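Local coordinates for concanavalin B (Canavalia ensiformis, PDB 6CAF), which may act as a carbohydrate-binding protein of the jack bean seed, built on the family 18 glycosyl hydrolase fold of plant chitinases, at residues D154-V159 against F210-N215; E67-E72 against A123-E128; Q272-L277 against T282-I287; N51-V56 against W290-D295. All blocks are in the same frame, centred on the assembly; numbering follows the deposited sequence. Where two conformers were deposited one is given.

The four contacts belong to one TIM-barrel domain of the glycosyl hydrolase 18 family. Along the chain, 51-56 comes first, contacts 2, 1 and 3 follow in series, and 290-295 returns to complete contact 4. Contact 1 lies at the C-terminal ends of barrel strands, at the degenerate family signature; its centre is about 17 Å from that of contact 4, and the two touch, Tyr214 OH standing 3.6 Å from Trp290 CB. Contacts 3 and 4, about 18 Å apart between centres, lie where the last strand, 284-290, enters and leaves the barrel, contact 4 joining its exit to the start of strand 55-64. Contact 2, its centre about 36 Å from that of contact 3, ties a loop to an outer helix.

Contact 1: D154-V159 against F210-N215; sequences DIQKPV and FVRFYN
Asp154 and Gln156, packed against Arg212, lie in a degenerate form of the family 18 signature DxxDxDxE, with His152 for the second aspartate and Gln156 for the catalytic glutamate, at the end of strand 150-154 and in the loop that follows. This is consistent with loss of the catalytic acid in a protein that may bind carbohydrate. Gln156 CB lies over one face of the Arg212 guanidinium, 3.4 Å from NH2, and the amide is stacked on that group, planes 23° apart. Gln156 CG lies between the backbone N and the carbonyl carbon (chi1 44°), and the extended chain beyond it brings NE2 to Asp154 OD1, a nearly straight 3.0 Å bond from above the carboxylate plane. A water joins NE2 to Tyr214 OH, so an amide donor suits this place. Toward Arg212 the same OD1 makes a long salt bridge, 3.8 Å from NE; no N-H points at it, so only the charges attract, and NE bonds to Ala187 O. Asp154 touches Tyr35 of strand 31-36; Arg212 packs on Glu250 of strand 247-252.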
loop_
_atom_site.group_PDB
_atom_site.type_symbol
_atom_site.label_atom_id
_atom_site.label_comp_id
_atom_site.label_asym_id
_atom_site.label_seq_id
_atom_site.Cartn_x
_atom_site.Cartn_y
_atom_site.Cartn_z
ATOM N N ASP A 154 1.607 0.496 6.184
ATOM C CA ASP A 154 2.507 1.548 5.696
ATOM C C ASP A 154 3.205 2.173 6.908
ATOM O O ASP A 154 2.985 3.344 7.278
ATOM C CB ASP A 154 1.764 2.580 4.844
ATOM C CG ASP A 154 2.668 3.404 3.982
ATOM O OD1 ASP A 154 3.898 3.389 4.169
ATOM O OD2 ASP A 154 2.127 4.140 3.121
ATOM N N ILE A 155 4.019 1.359 7.553
ATOM C CA ILE A 155 4.556 1.706 8.848
ATOM C C ILE A 155 5.881 2.420 8.649
ATOM O O ILE A 155 6.951 1.812 8.644
ATOM C CB ILE A 155 4.672 0.464 9.745
ATOM C CG1 ILE A 155 3.333 -0.317 9.810
ATOM C CG2 ILE A 155 5.182 0.825 11.129
ATOM C CD1 ILE A 155 2.141 0.513 10.175
ATOM N N GLN A 156 5.795 3.726 8.434
ATOM C CA GLN A 156 6.948 4.481 8.048
ATOM C C GLN A 156 7.432 5.445 9.107
ATOM O O GLN A 156 8.592 5.851 9.094
ATOM C CB GLN A 156 6.773 5.139 6.677
ATOM C CG GLN A 156 5.525 5.800 6.335
ATOM C CD GLN A 156 5.621 6.610 5.096
ATOM O OE1 GLN A 156 6.145 7.707 5.120
ATOM N NE2 GLN A 156 5.146 6.063 3.993
ATOM N N LYS A 157 6.547 5.776 10.029
ATOM C CA LYS A 157 6.805 6.737 11.058
ATOM C C LYS A 157 5.943 6.397 12.272
ATOM O O LYS A 157 5.170 7.234 12.740
ATOM C CB LYS A 157 6.501 8.156 10.526
ATOM C CG LYS A 157 6.971 9.261 11.437
ATOM C CD LYS A 157 6.269 10.594 11.192
ATOM C CE LYS A 157 4.742 10.513 11.157
ATOM N NZ LYS A 157 4.093 9.767 12.268
ATOM N N PRO A 158 6.082 5.161 12.798
ATOM C CA PRO A 158 5.381 4.793 14.000
ATOM C C PRO A 158 6.045 5.367 15.218
ATOM O O PRO A 158 7.170 5.846 15.145
ATOM C CB PRO A 158 5.508 3.280 14.040
ATOM C CG PRO A 158 6.888 3.073 13.473
ATOM C CD PRO A 158 6.985 4.094 12.357
ATOM N N VAL A 159 5.365 5.284 16.351
ATOM C CA VAL A 159 6.020 5.657 17.590
ATOM C C VAL A 159 7.292 4.824 17.697
ATOM O O VAL A 159 8.401 5.357 17.868
ATOM C CB VAL A 159 5.117 5.386 18.797
ATOM C CG1 VAL A 159 5.882 5.652 20.090
ATOM C CG2 VAL A 159 3.833 6.218 18.724
ATOM N N PHE A 210 5.331 -3.849 -0.904
ATOM C CA PHE A 210 5.459 -2.672 -1.744
ATOM C C PHE A 210 6.673 -1.876 -1.258
ATOM O O PHE A 210 6.583 -1.133 -0.289
ATOM C CB PHE A 210 4.180 -1.832 -1.627
ATOM C CG PHE A 210 2.956 -2.493 -2.177
ATOM C CD1 PHE A 210 2.192 -3.344 -1.409
ATOM C CD2 PHE A 210 2.575 -2.282 -3.490
ATOM C CE1 PHE A 210 1.065 -3.944 -1.925
ATOM C CE2 PHE A 210 1.446 -2.888 -4.010
ATOM C CZ PHE A 210 0.706 -3.754 -3.235
ATOM N N VAL A 211 7.816 -2.087 -1.889
ATOM C CA VAL A 211 9.043 -1.500 -1.396
ATOM C C VAL A 211 9.128 -0.051 -1.856
ATOM O O VAL A 211 9.027 0.233 -3.052
ATOM C CB VAL A 211 10.237 -2.294 -1.907
ATOM C CG1 VAL A 211 11.535 -1.673 -1.401
ATOM C CG2 VAL A 211 10.169 -3.749 -1.469
ATOM N N ARG A 212 9.351 0.852 -0.910
ATOM C CA ARG A 212 9.370 2.279 -1.217
ATOM C C ARG A 212 10.738 2.724 -1.706
ATOM O O ARG A 212 11.635 3.038 -0.917
ATOM C CB ARG A 212 8.929 3.084 0.004
ATOM C CG ARG A 212 7.499 2.821 0.395
ATOM C CD ARG A 212 7.014 3.691 1.533
ATOM N NE ARG A 212 7.398 3.149 2.800
ATOM C CZ ARG A 212 8.353 3.612 3.592
ATOM N NH1 ARG A 212 9.054 4.665 3.264
ATOM N NH2 ARG A 212 8.595 2.989 4.720
ATOM N N PHE A 213 10.881 2.712 -3.018
ATOM C CA PHE A 213 12.148 3.051 -3.661
ATOM C C PHE A 213 12.237 4.565 -3.904
ATOM O O PHE A 213 12.371 5.025 -5.027
ATOM C CB PHE A 213 12.310 2.291 -5.000
ATOM C CG PHE A 213 12.514 0.801 -4.846
ATOM C CD1 PHE A 213 13.734 0.287 -4.451
ATOM C CD2 PHE A 213 11.503 -0.076 -5.120
ATOM C CE1 PHE A 213 13.940 -1.077 -4.352
ATOM C CE2 PHE A 213 11.704 -1.424 -5.015
ATOM C CZ PHE A 213 12.912 -1.924 -4.599
ATOM N N TYR A 214 12.158 5.347 -2.834
ATOM C CA TYR A 214 12.266 6.785 -2.979
ATOM C C TYR A 214 12.555 7.373 -1.613
ATOM O O TYR A 214 12.404 6.703 -0.575
ATOM C CB TYR A 214 10.981 7.377 -3.612
ATOM C CG TYR A 214 9.684 7.106 -2.870
ATOM C CD1 TYR A 214 9.009 5.939 -3.046
ATOM C CD2 TYR A 214 9.092 8.075 -2.067
ATOM C CE1 TYR A 214 7.825 5.686 -2.369
ATOM C CE2 TYR A 214 7.864 7.857 -1.453
ATOM C CZ TYR A 214 7.245 6.641 -1.582
ATOM O OH TYR A 214 6.041 6.401 -0.937
ATOM N N ASN A 215 12.989 8.627 -1.633
ATOM C CA ASN A 215 13.448 9.308 -0.431
ATOM C C ASN A 215 14.578 8.535 0.285
ATOM O O ASN A 215 14.704 8.578 1.501
ATOM C CB ASN A 215 12.258 9.678 0.469
ATOM C CG ASN A 215 11.283 10.713 -0.202
ATOM O OD1 ASN A 215 11.666 11.513 -1.104
ATOM N ND2 ASN A 215 10.005 10.683 0.230
HETATM O O HOH W 1 5.098 7.642 1.401
#

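Contact 2: E67-E72 against A123-E128; sequences EIRKPE and AKDLAE
Arg69 and Pro71, in the long loop that follows barrel strand 55-64, meet Asp125 and Leu126 on helix 120-135, one of the outer helices of the TIM barrel. The disulfide Cys66-Cys118 links the residue before 67-72 to the approach to helix 120-135. The inner half of the contact is apolar: Pro71 CG rests 4.0 Å from Leu126 CD1, and both residues touch Phe64, so a rigid ring and a branched aliphatic chain suit this buried strip. Farther out the pairing is ionic. Along the helix surface Lys124 NZ makes a salt bridge with Glu128 OE2 one turn on. Arg69 sets off away from the helix, but a bend at chi2 (89°) swings its guanidinium back. The guanidinium and carboxylate planes are 87° apart, and Asp125 OD2 lies at the guanidinium edge in a long salt bridge, 3.8 Å from Arg69 NH1. A water completes the Arg69 pairing: it accepts from Arg69 NH1 at 2.9 Å and donates to Asp125 OD2 at 2.7 Å.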
loop_
_atom_site.group_PDB
_atom_site.type_symbol
_atom_site.label_atom_id
_atom_site.label_comp_id
_atom_site.label_asym_id
_atom_site.label_seq_id
_atom_site.Cartn_x
_atom_site.Cartn_y
_atom_site.Cartn_z
ATOM N N GLU A 67 -4.453 3.275 24.237
ATOM C CA GLU A 67 -5.711 3.674 24.891
ATOM C C GLU A 67 -6.768 4.106 23.882
ATOM O O GLU A 67 -7.767 4.713 24.250
ATOM C CB GLU A 67 -5.471 4.773 25.914
ATOM C CG GLU A 67 -4.653 4.319 27.120
ATOM C CD GLU A 67 -5.278 3.137 27.843
ATOM O OE1 GLU A 67 -5.889 3.355 28.915
ATOM O OE2 GLU A 67 -5.163 1.994 27.338
ATOM N N ILE A 68 -6.545 3.777 22.626
ATOM C CA ILE A 68 -7.505 4.115 21.584
ATOM C C ILE A 68 -8.320 2.856 21.257
ATOM O O ILE A 68 -7.923 1.993 20.477
ATOM C CB ILE A 68 -6.795 4.703 20.380
ATOM C CG1 ILE A 68 -5.997 5.951 20.839
ATOM C CG2 ILE A 68 -7.825 5.058 19.323
ATOM C CD1 ILE A 68 -5.280 6.696 19.751
ATOM N N ARG A 69 -9.468 2.756 21.914
ATOM C CA ARG A 69 -10.261 1.546 21.889
ATOM C C ARG A 69 -10.942 1.358 20.524
ATOM O O ARG A 69 -11.113 0.232 20.038
ATOM C CB ARG A 69 -11.286 1.604 23.040
ATOM C CG ARG A 69 -12.246 0.442 23.159
ATOM C CD ARG A 69 -11.644 -0.621 24.036
ATOM N NE ARG A 69 -12.529 -1.751 24.260
ATOM C CZ ARG A 69 -12.097 -2.998 24.320
ATOM N NH1 ARG A 69 -10.793 -3.255 24.159
ATOM N NH2 ARG A 69 -12.948 -3.976 24.518
ATOM N N LYS A 70 -11.315 2.469 19.904
ATOM C CA LYS A 70 -12.035 2.446 18.636
ATOM C C LYS A 70 -11.457 3.487 17.713
ATOM O O LYS A 70 -11.949 4.614 17.644
ATOM C CB LYS A 70 -13.518 2.728 18.827
ATOM C CG LYS A 70 -14.335 2.340 17.609
ATOM C CD LYS A 70 -15.835 2.537 17.810
ATOM C CE LYS A 70 -16.603 2.094 16.574
ATOM N NZ LYS A 70 -18.084 2.091 16.778
ATOM N N PRO A 71 -10.382 3.133 17.001
ATOM C CA PRO A 71 -9.752 4.121 16.144
ATOM C C PRO A 71 -10.723 4.767 15.165
ATOM O O PRO A 71 -11.600 4.107 14.612
ATOM C CB PRO A 71 -8.676 3.313 15.418
ATOM C CG PRO A 71 -8.302 2.256 16.405
ATOM C CD PRO A 71 -9.595 1.899 17.088
ATOM N N GLU A 72 -10.558 6.061 14.983
ATOM C CA GLU A 72 -11.380 6.809 14.061
ATOM C C GLU A 72 -10.620 7.179 12.809
ATOM O O GLU A 72 -9.433 7.516 12.855
ATOM C CB GLU A 72 -11.912 8.057 14.732
ATOM C CG GLU A 72 -12.855 8.839 13.836
ATOM C CD GLU A 72 -14.176 8.105 13.520
ATOM O OE1 GLU A 72 -14.272 7.181 12.639
ATOM O OE2 GLU A 72 -15.163 8.494 14.165
ATOM N N ALA A 123 -2.405 -5.482 20.020
ATOM C CA ALA A 123 -2.344 -5.993 18.659
ATOM C C ALA A 123 -3.525 -6.901 18.369
ATOM O O ALA A 123 -4.062 -6.873 17.261
ATOM C CB ALA A 123 -1.025 -6.725 18.435
ATOM N N LYS A 124 -3.917 -7.737 19.338
ATOM C CA LYS A 124 -5.117 -8.549 19.150
ATOM C C LYS A 124 -6.384 -7.697 19.112
ATOM O O LYS A 124 -7.237 -7.863 18.224
ATOM C CB LYS A 124 -5.200 -9.627 20.231
ATOM C CG LYS A 124 -6.459 -10.467 20.210
ATOM C CD LYS A 124 -6.664 -11.152 18.875
ATOM C CE LYS A 124 -7.825 -12.124 18.952
ATOM N NZ LYS A 124 -8.159 -12.670 17.612
ATOM N N ASP A 125 -6.508 -6.750 20.029
ATOM C CA ASP A 125 -7.671 -5.866 20.053
ATOM C C ASP A 125 -7.798 -5.147 18.688
ATOM O O ASP A 125 -8.891 -5.026 18.121
ATOM C CB ASP A 125 -7.531 -4.772 21.126
ATOM C CG ASP A 125 -7.613 -5.236 22.546
ATOM O OD1 ASP A 125 -8.050 -6.350 22.813
ATOM O OD2 ASP A 125 -7.267 -4.393 23.410
ATOM N N LEU A 126 -6.692 -4.612 18.179
ATOM C CA LEU A 126 -6.710 -3.870 16.940
ATOM C C LEU A 126 -7.016 -4.789 15.759
ATOM O O LEU A 126 -7.763 -4.407 14.851
ATOM C CB LEU A 126 -5.378 -3.130 16.758
ATOM C CG LEU A 126 -5.285 -2.220 15.546
ATOM C CD1 LEU A 126 -6.309 -1.112 15.571
ATOM C CD2 LEU A 126 -3.880 -1.655 15.396
ATOM N N ALA A 127 -6.418 -5.979 15.735
ATOM C CA ALA A 127 -6.740 -6.899 14.659
ATOM C C ALA A 127 -8.231 -7.214 14.638
ATOM O O ALA A 127 -8.857 -7.257 13.574
ATOM C CB ALA A 127 -5.920 -8.168 14.827
ATOM N N GLU A 128 -8.809 -7.448 15.807
ATOM C CA GLU A 128 -10.235 -7.708 15.902
ATOM C C GLU A 128 -11.050 -6.515 15.440
ATOM O O GLU A 128 -12.042 -6.665 14.726
ATOM C CB GLU A 128 -10.621 -8.100 17.333
ATOM C CG GLU A 128 -10.175 -9.519 17.705
ATOM C CD GLU A 128 -10.980 -10.599 17.020
ATOM O OE1 GLU A 128 -12.244 -10.445 16.944
ATOM O OE2 GLU A 128 -10.430 -11.643 16.620
HETATM O O HOH W 2 -8.411 -1.917 23.064
#

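Contact 3: Q272-L277 against T282-I287; sequences QVLPYL and TRYAGI
The backbones come nearest at Leu277 and Tyr284, 8.1 Å between CA atoms, as the chain turns from helix 266-273 through a short 3-10 segment and, after helix 280-283, enters barrel strand 284-290. This is the closing part of a beta-alpha-beta crossover: the helices link strand 247-252 to its parallel neighbour 284-290. Tyr276 N bonds to Val273 O at 2.9 Å, a 3-10 spacing. Three buried side chains fill the angle between the segments. Leu274 crosses the tyrosine at about a right angle, and both methyls of its fork come obliquely from one side of the phenol end: CD1 is 3.6 Å from Tyr284 OH and CD2 is 3.7 Å from Tyr284 CE1. Leu277 meets the ring closer to its CB end, from the same side, with CD1 4.2 Å from Tyr284 CD1. With CG anti to the backbone N (chi1 168°), the ring lies along its own strand, where Gly286 N sits 3.5 Å above the ring centre on the other side. At Gly286 (phi 151°, psi -155°) a CB would collide with the preceding carbonyl oxygen, so glycine suits it. An alanine in place of Tyr284 would probably open a gap beside both leucines and deprive Thr30 OG1 of its phenol partner. The chemistry is therefore divided: apolar contact along the ring, and one buried hydroxyl satisfied by Thr30.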
loop_
_atom_site.group_PDB
_atom_site.type_symbol
_atom_site.label_atom_id
_atom_site.label_comp_id
_atom_site.label_asym_id
_atom_site.label_seq_id
_atom_site.Cartn_x
_atom_site.Cartn_y
_atom_site.Cartn_z
ATOM N N GLN A 272 14.507 1.055 -18.850
ATOM C CA GLN A 272 15.794 1.057 -18.145
ATOM C C GLN A 272 15.785 0.269 -16.854
ATOM O O GLN A 272 16.844 -0.117 -16.395
ATOM C CB GLN A 272 16.245 2.484 -17.762
ATOM C CG GLN A 272 16.488 3.456 -18.901
ATOM C CD GLN A 272 16.884 4.848 -18.411
ATOM O OE1 GLN A 272 17.453 5.027 -17.313
ATOM N NE2 GLN A 272 16.569 5.847 -19.217
ATOM N N VAL A 273 14.615 0.132 -16.212
ATOM C CA VAL A 273 14.561 -0.443 -14.877
ATOM C C VAL A 273 13.922 -1.822 -14.862
ATOM O O VAL A 273 14.596 -2.816 -14.558
ATOM C CB VAL A 273 13.847 0.507 -13.892
ATOM C CG1 VAL A 273 13.733 -0.129 -12.509
ATOM C CG2 VAL A 273 14.586 1.834 -13.827
ATOM N N LEU A 274 12.649 -1.917 -15.229
ATOM C CA LEU A 274 11.959 -3.174 -15.105
ATOM C C LEU A 274 12.640 -4.371 -15.784
ATOM O O LEU A 274 12.666 -5.464 -15.198
ATOM C CB LEU A 274 10.504 -3.048 -15.560
ATOM C CG LEU A 274 9.598 -2.111 -14.760
ATOM C CD1 LEU A 274 8.201 -2.109 -15.347
ATOM C CD2 LEU A 274 9.552 -2.463 -13.281
ATOM N N PRO A 275 13.166 -4.190 -17.010
ATOM C CA PRO A 275 13.744 -5.368 -17.657
ATOM C C PRO A 275 14.909 -5.987 -16.913
ATOM O O PRO A 275 15.267 -7.145 -17.160
ATOM C CB PRO A 275 14.203 -4.842 -19.027
ATOM C CG PRO A 275 13.324 -3.643 -19.256
ATOM C CD PRO A 275 13.187 -3.030 -17.899
ATOM N N TYR A 276 15.484 -5.208 -16.015
ATOM C CA TYR A 276 16.719 -5.554 -15.376
ATOM C C TYR A 276 16.580 -5.912 -13.909
ATOM O O TYR A 276 17.565 -6.022 -13.204
ATOM C CB TYR A 276 17.717 -4.421 -15.577
ATOM C CG TYR A 276 18.020 -4.198 -17.015
ATOM C CD1 TYR A 276 18.629 -5.168 -17.739
ATOM C CD2 TYR A 276 17.625 -3.038 -17.672
ATOM C CE1 TYR A 276 18.919 -4.980 -19.078
ATOM C CE2 TYR A 276 17.875 -2.854 -19.012
ATOM C CZ TYR A 276 18.521 -3.845 -19.716
ATOM O OH TYR A 276 18.794 -3.692 -21.048
ATOM N N LEU A 277 15.359 -6.082 -13.442
ATOM C CA LEU A 277 15.165 -6.486 -12.051
ATOM C C LEU A 277 15.442 -7.970 -11.895
ATOM O O LEU A 277 14.842 -8.778 -12.597
ATOM C CB LEU A 277 13.727 -6.214 -11.633
ATOM C CG LEU A 277 13.316 -4.750 -11.609
ATOM C CD1 LEU A 277 11.857 -4.649 -11.246
ATOM C CD2 LEU A 277 14.199 -3.908 -10.707
ATOM N N THR A 282 9.584 -14.186 -11.813
ATOM C CA THR A 282 8.946 -14.899 -10.738
ATOM C C THR A 282 8.537 -14.039 -9.552
ATOM O O THR A 282 7.676 -14.446 -8.812
ATOM C CB THR A 282 9.812 -16.044 -10.210
ATOM O OG1 THR A 282 11.083 -15.530 -9.817
ATOM C CG2 THR A 282 10.016 -17.098 -11.304
ATOM N N ARG A 283 9.125 -12.854 -9.377
ATOM C CA ARG A 283 8.885 -12.081 -8.168
ATOM C C ARG A 283 8.145 -10.776 -8.401
ATOM O O ARG A 283 7.546 -10.255 -7.479
ATOM C CB ARG A 283 10.191 -11.793 -7.427
ATOM C CG ARG A 283 10.946 -13.045 -7.041
ATOM C CD ARG A 283 10.178 -13.988 -6.134
ATOM N NE ARG A 283 9.689 -13.345 -4.935
ATOM C CZ ARG A 283 10.436 -13.141 -3.850
ATOM N NH1 ARG A 283 11.710 -13.524 -3.816
ATOM N NH2 ARG A 283 9.918 -12.527 -2.797
ATOM N N TYR A 284 8.248 -10.198 -9.610
ATOM C CA TYR A 284 7.699 -8.875 -9.854
ATOM C C TYR A 284 6.188 -8.940 -10.084
ATOM O O TYR A 284 5.710 -9.608 -11.021
ATOM C CB TYR A 284 8.372 -8.249 -11.063
ATOM C CG TYR A 284 7.715 -7.019 -11.601
ATOM C CD1 TYR A 284 7.853 -5.793 -10.985
ATOM C CD2 TYR A 284 6.936 -7.080 -12.730
ATOM C CE1 TYR A 284 7.217 -4.662 -11.478
ATOM C CE2 TYR A 284 6.298 -5.968 -13.229
ATOM C CZ TYR A 284 6.450 -4.763 -12.617
ATOM O OH TYR A 284 5.829 -3.637 -13.096
ATOM N N ALA A 285 5.443 -8.203 -9.256
ATOM C CA ALA A 285 4.009 -8.126 -9.360
ATOM C C ALA A 285 3.499 -6.823 -9.966
ATOM O O ALA A 285 2.384 -6.768 -10.506
ATOM C CB ALA A 285 3.384 -8.316 -7.987
ATOM N N GLY A 286 4.274 -5.749 -9.849
ATOM C CA GLY A 286 3.790 -4.468 -10.346
ATOM C C GLY A 286 4.365 -3.316 -9.567
ATOM O O GLY A 286 5.462 -3.397 -8.982
ATOM N N ILE A 287 3.616 -2.221 -9.588
ATOM C CA ILE A 287 4.063 -1.001 -8.984
ATOM C C ILE A 287 2.945 -0.395 -8.148
ATOM O O ILE A 287 1.759 -0.673 -8.381
ATOM C CB ILE A 287 4.544 0.024 -10.022
ATOM C CG1 ILE A 287 3.440 0.487 -10.924
ATOM C CG2 ILE A 287 5.724 -0.525 -10.830
ATOM C CD1 ILE A 287 3.841 1.609 -11.877
#

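Contact 4: N51-V56 against W290-D295; sequences NNYKIV and WNRQAD
Tyr53, Arg292 and Asp295 account for nearly all the surface this contact buries, and they meet at one phenol oxygen. Tyr53 comes from the loop leading into barrel strand 55-64; the other two lie in the first turn of helix 292-298, just after the last barrel strand. Tyr53 OH donates to Asp295 OD2 in a short bond of 2.5 Å, on the anti side, 32° out of the carboxylate plane, and accepts from Arg292 NH1 at 2.9 Å along a bent path (145°). Both partners lie near the plane of the tyrosine ring, at its edge, while Asn52 CB covers the centre of one face. Arg292, bent at chi2 (61°), brings its guanidinium in steeply to the ring plane. Second partners fix the pair: Arg292 NE is hydrogen-bonded to Thr47 OG1, and Asp295 OD2 has Ser301 OG as well as the phenol. The turn starts from a cis peptide between Trp290 and Asn291, and Asn291 OD1 caps the helix by accepting from Ala294 N at 3.1 Å. A phenylalanine at Tyr53 would probably leave Asp295 and Arg292 each without this buried partner. The phenol oxygen donates to the aspartate and accepts from the arginine, so it bridges opposite charges, and the nearby guanidinium probably makes the hydroxyl a better donor.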
loop_
_atom_site.group_PDB
_atom_site.type_symbol
_atom_site.label_atom_id
_atom_site.label_comp_id
_atom_site.label_asym_id
_atom_site.label_seq_id
_atom_site.Cartn_x
_atom_site.Cartn_y
_atom_site.Cartn_z
ATOM N N ASN A 51 -9.878 2.513 -14.446
ATOM C CA ASN A 51 -9.373 1.204 -14.840
ATOM C C ASN A 51 -7.858 1.116 -14.821
ATOM O O ASN A 51 -7.305 0.144 -15.319
ATOM C CB ASN A 51 -9.903 0.758 -16.209
ATOM C CG ASN A 51 -11.121 -0.111 -16.087
ATOM O OD1 ASN A 51 -11.076 -1.317 -16.333
ATOM N ND2 ASN A 51 -12.208 0.487 -15.676
ATOM N N ASN A 52 -7.186 2.127 -14.262
ATOM C CA ASN A 52 -5.727 2.085 -14.217
ATOM C C ASN A 52 -5.170 1.228 -13.095
ATOM O O ASN A 52 -4.009 0.859 -13.164
ATOM C CB ASN A 52 -5.154 3.491 -14.050
ATOM C CG ASN A 52 -5.248 4.329 -15.310
ATOM O OD1 ASN A 52 -6.004 4.049 -16.216
ATOM N ND2 ASN A 52 -4.447 5.363 -15.355
ATOM N N TYR A 53 -6.003 0.956 -12.096
ATOM C CA TYR A 53 -5.535 0.421 -10.836
ATOM C C TYR A 53 -6.198 -0.910 -10.499
ATOM O O TYR A 53 -7.418 -1.077 -10.617
ATOM C CB TYR A 53 -5.845 1.409 -9.721
ATOM C CG TYR A 53 -5.434 2.830 -10.012
ATOM C CD1 TYR A 53 -4.099 3.189 -10.158
ATOM C CD2 TYR A 53 -6.391 3.817 -10.187
ATOM C CE1 TYR A 53 -3.717 4.488 -10.414
ATOM C CE2 TYR A 53 -6.016 5.124 -10.424
ATOM C CZ TYR A 53 -4.687 5.455 -10.533
ATOM O OH TYR A 53 -4.320 6.772 -10.705
ATOM N N LYS A 54 -5.383 -1.846 -10.062
ATOM C CA LYS A 54 -5.873 -3.076 -9.477
ATOM C C LYS A 54 -6.118 -3.011 -7.977
ATOM O O LYS A 54 -6.912 -3.782 -7.463
ATOM C CB LYS A 54 -4.918 -4.227 -9.773
ATOM C CG LYS A 54 -5.402 -5.617 -9.407
ATOM C CD LYS A 54 -5.771 -6.494 -10.575
ATOM C CE LYS A 54 -6.141 -7.882 -10.057
ATOM N NZ LYS A 54 -5.330 -8.257 -8.859
ATOM N N ILE A 55 -5.423 -2.101 -7.315
ATOM C CA ILE A 55 -5.470 -1.943 -5.871
ATOM C C ILE A 55 -5.535 -0.446 -5.561
ATOM O O ILE A 55 -4.753 0.323 -6.107
ATOM C CB ILE A 55 -4.220 -2.555 -5.209
ATOM C CG1 ILE A 55 -4.165 -4.067 -5.426
ATOM C CG2 ILE A 55 -4.156 -2.165 -3.751
ATOM C CD1 ILE A 55 -2.835 -4.687 -5.064
ATOM N N VAL A 56 -6.433 -0.085 -4.650
ATOM C CA VAL A 56 -6.458 1.258 -4.091
ATOM C C VAL A 56 -6.298 1.128 -2.582
ATOM O O VAL A 56 -7.043 0.392 -1.920
ATOM C CB VAL A 56 -7.768 1.994 -4.437
ATOM C CG1 VAL A 56 -7.820 3.353 -3.783
ATOM C CG2 VAL A 56 -7.907 2.118 -5.930
ATOM N N TRP A 290 2.593 6.577 -5.169
ATOM C CA TRP A 290 2.336 7.618 -4.197
ATOM C C TRP A 290 2.266 8.925 -4.994
ATOM O O TRP A 290 3.309 9.360 -5.502
ATOM C CB TRP A 290 3.467 7.688 -3.147
ATOM C CG TRP A 290 3.267 8.826 -2.218
ATOM C CD1 TRP A 290 3.951 9.987 -2.218
ATOM C CD2 TRP A 290 2.223 8.962 -1.255
ATOM N NE1 TRP A 290 3.394 10.869 -1.284
ATOM C CE2 TRP A 290 2.352 10.236 -0.657
ATOM C CE3 TRP A 290 1.251 8.091 -0.754
ATOM C CZ2 TRP A 290 1.484 10.685 0.354
ATOM C CZ3 TRP A 290 0.390 8.543 0.259
ATOM C CH2 TRP A 290 0.511 9.815 0.806
ATOM N N ASN A 291 1.104 9.563 -5.173
ATOM C CA ASN A 291 -0.237 9.168 -4.774
ATOM C C ASN A 291 -1.199 9.510 -5.926
ATOM O O ASN A 291 -0.770 9.891 -7.034
ATOM C CB ASN A 291 -0.638 9.859 -3.481
ATOM C CG ASN A 291 -0.658 11.373 -3.618
ATOM O OD1 ASN A 291 -0.321 11.945 -4.650
ATOM N ND2 ASN A 291 -1.105 12.032 -2.566
ATOM N N ARG A 292 -2.499 9.359 -5.691
ATOM C CA ARG A 292 -3.463 9.562 -6.746
ATOM C C ARG A 292 -3.366 10.997 -7.304
ATOM O O ARG A 292 -3.407 11.179 -8.522
ATOM C CB ARG A 292 -4.855 9.245 -6.253
ATOM C CG ARG A 292 -5.958 9.561 -7.241
ATOM C CD ARG A 292 -5.880 8.802 -8.541
ATOM N NE ARG A 292 -7.063 9.108 -9.315
ATOM C CZ ARG A 292 -7.153 9.266 -10.632
ATOM N NH1 ARG A 292 -6.169 8.889 -11.398
ATOM N NH2 ARG A 292 -8.273 9.740 -11.166
ATOM N N GLN A 293 -3.259 11.992 -6.429
ATOM C CA GLN A 293 -3.135 13.376 -6.880
ATOM C C GLN A 293 -1.991 13.527 -7.865
ATOM O O GLN A 293 -2.135 14.141 -8.938
ATOM C CB GLN A 293 -2.896 14.306 -5.674
ATOM C CG GLN A 293 -2.617 15.753 -6.033
ATOM C CD GLN A 293 -2.244 16.654 -4.884
ATOM O OE1 GLN A 293 -2.190 16.253 -3.731
ATOM N NE2 GLN A 293 -1.977 17.907 -5.216
ATOM N N ALA A 294 -0.821 13.010 -7.496
ATOM C CA ALA A 294 0.333 13.157 -8.348
ATOM C C ALA A 294 0.168 12.413 -9.669
ATOM O O ALA A 294 0.603 12.890 -10.723
ATOM C CB ALA A 294 1.581 12.717 -7.607
ATOM N N ASP A 295 -0.477 11.244 -9.600
ATOM C CA ASP A 295 -0.713 10.453 -10.814
ATOM C C ASP A 295 -1.647 11.190 -11.767
ATOM O O ASP A 295 -1.403 11.249 -12.972
ATOM C CB ASP A 295 -1.277 9.098 -10.436
ATOM C CG ASP A 295 -1.222 8.087 -11.536
ATOM O OD1 ASP A 295 -0.476 8.292 -12.504
ATOM O OD2 ASP A 295 -1.905 7.048 -11.420
#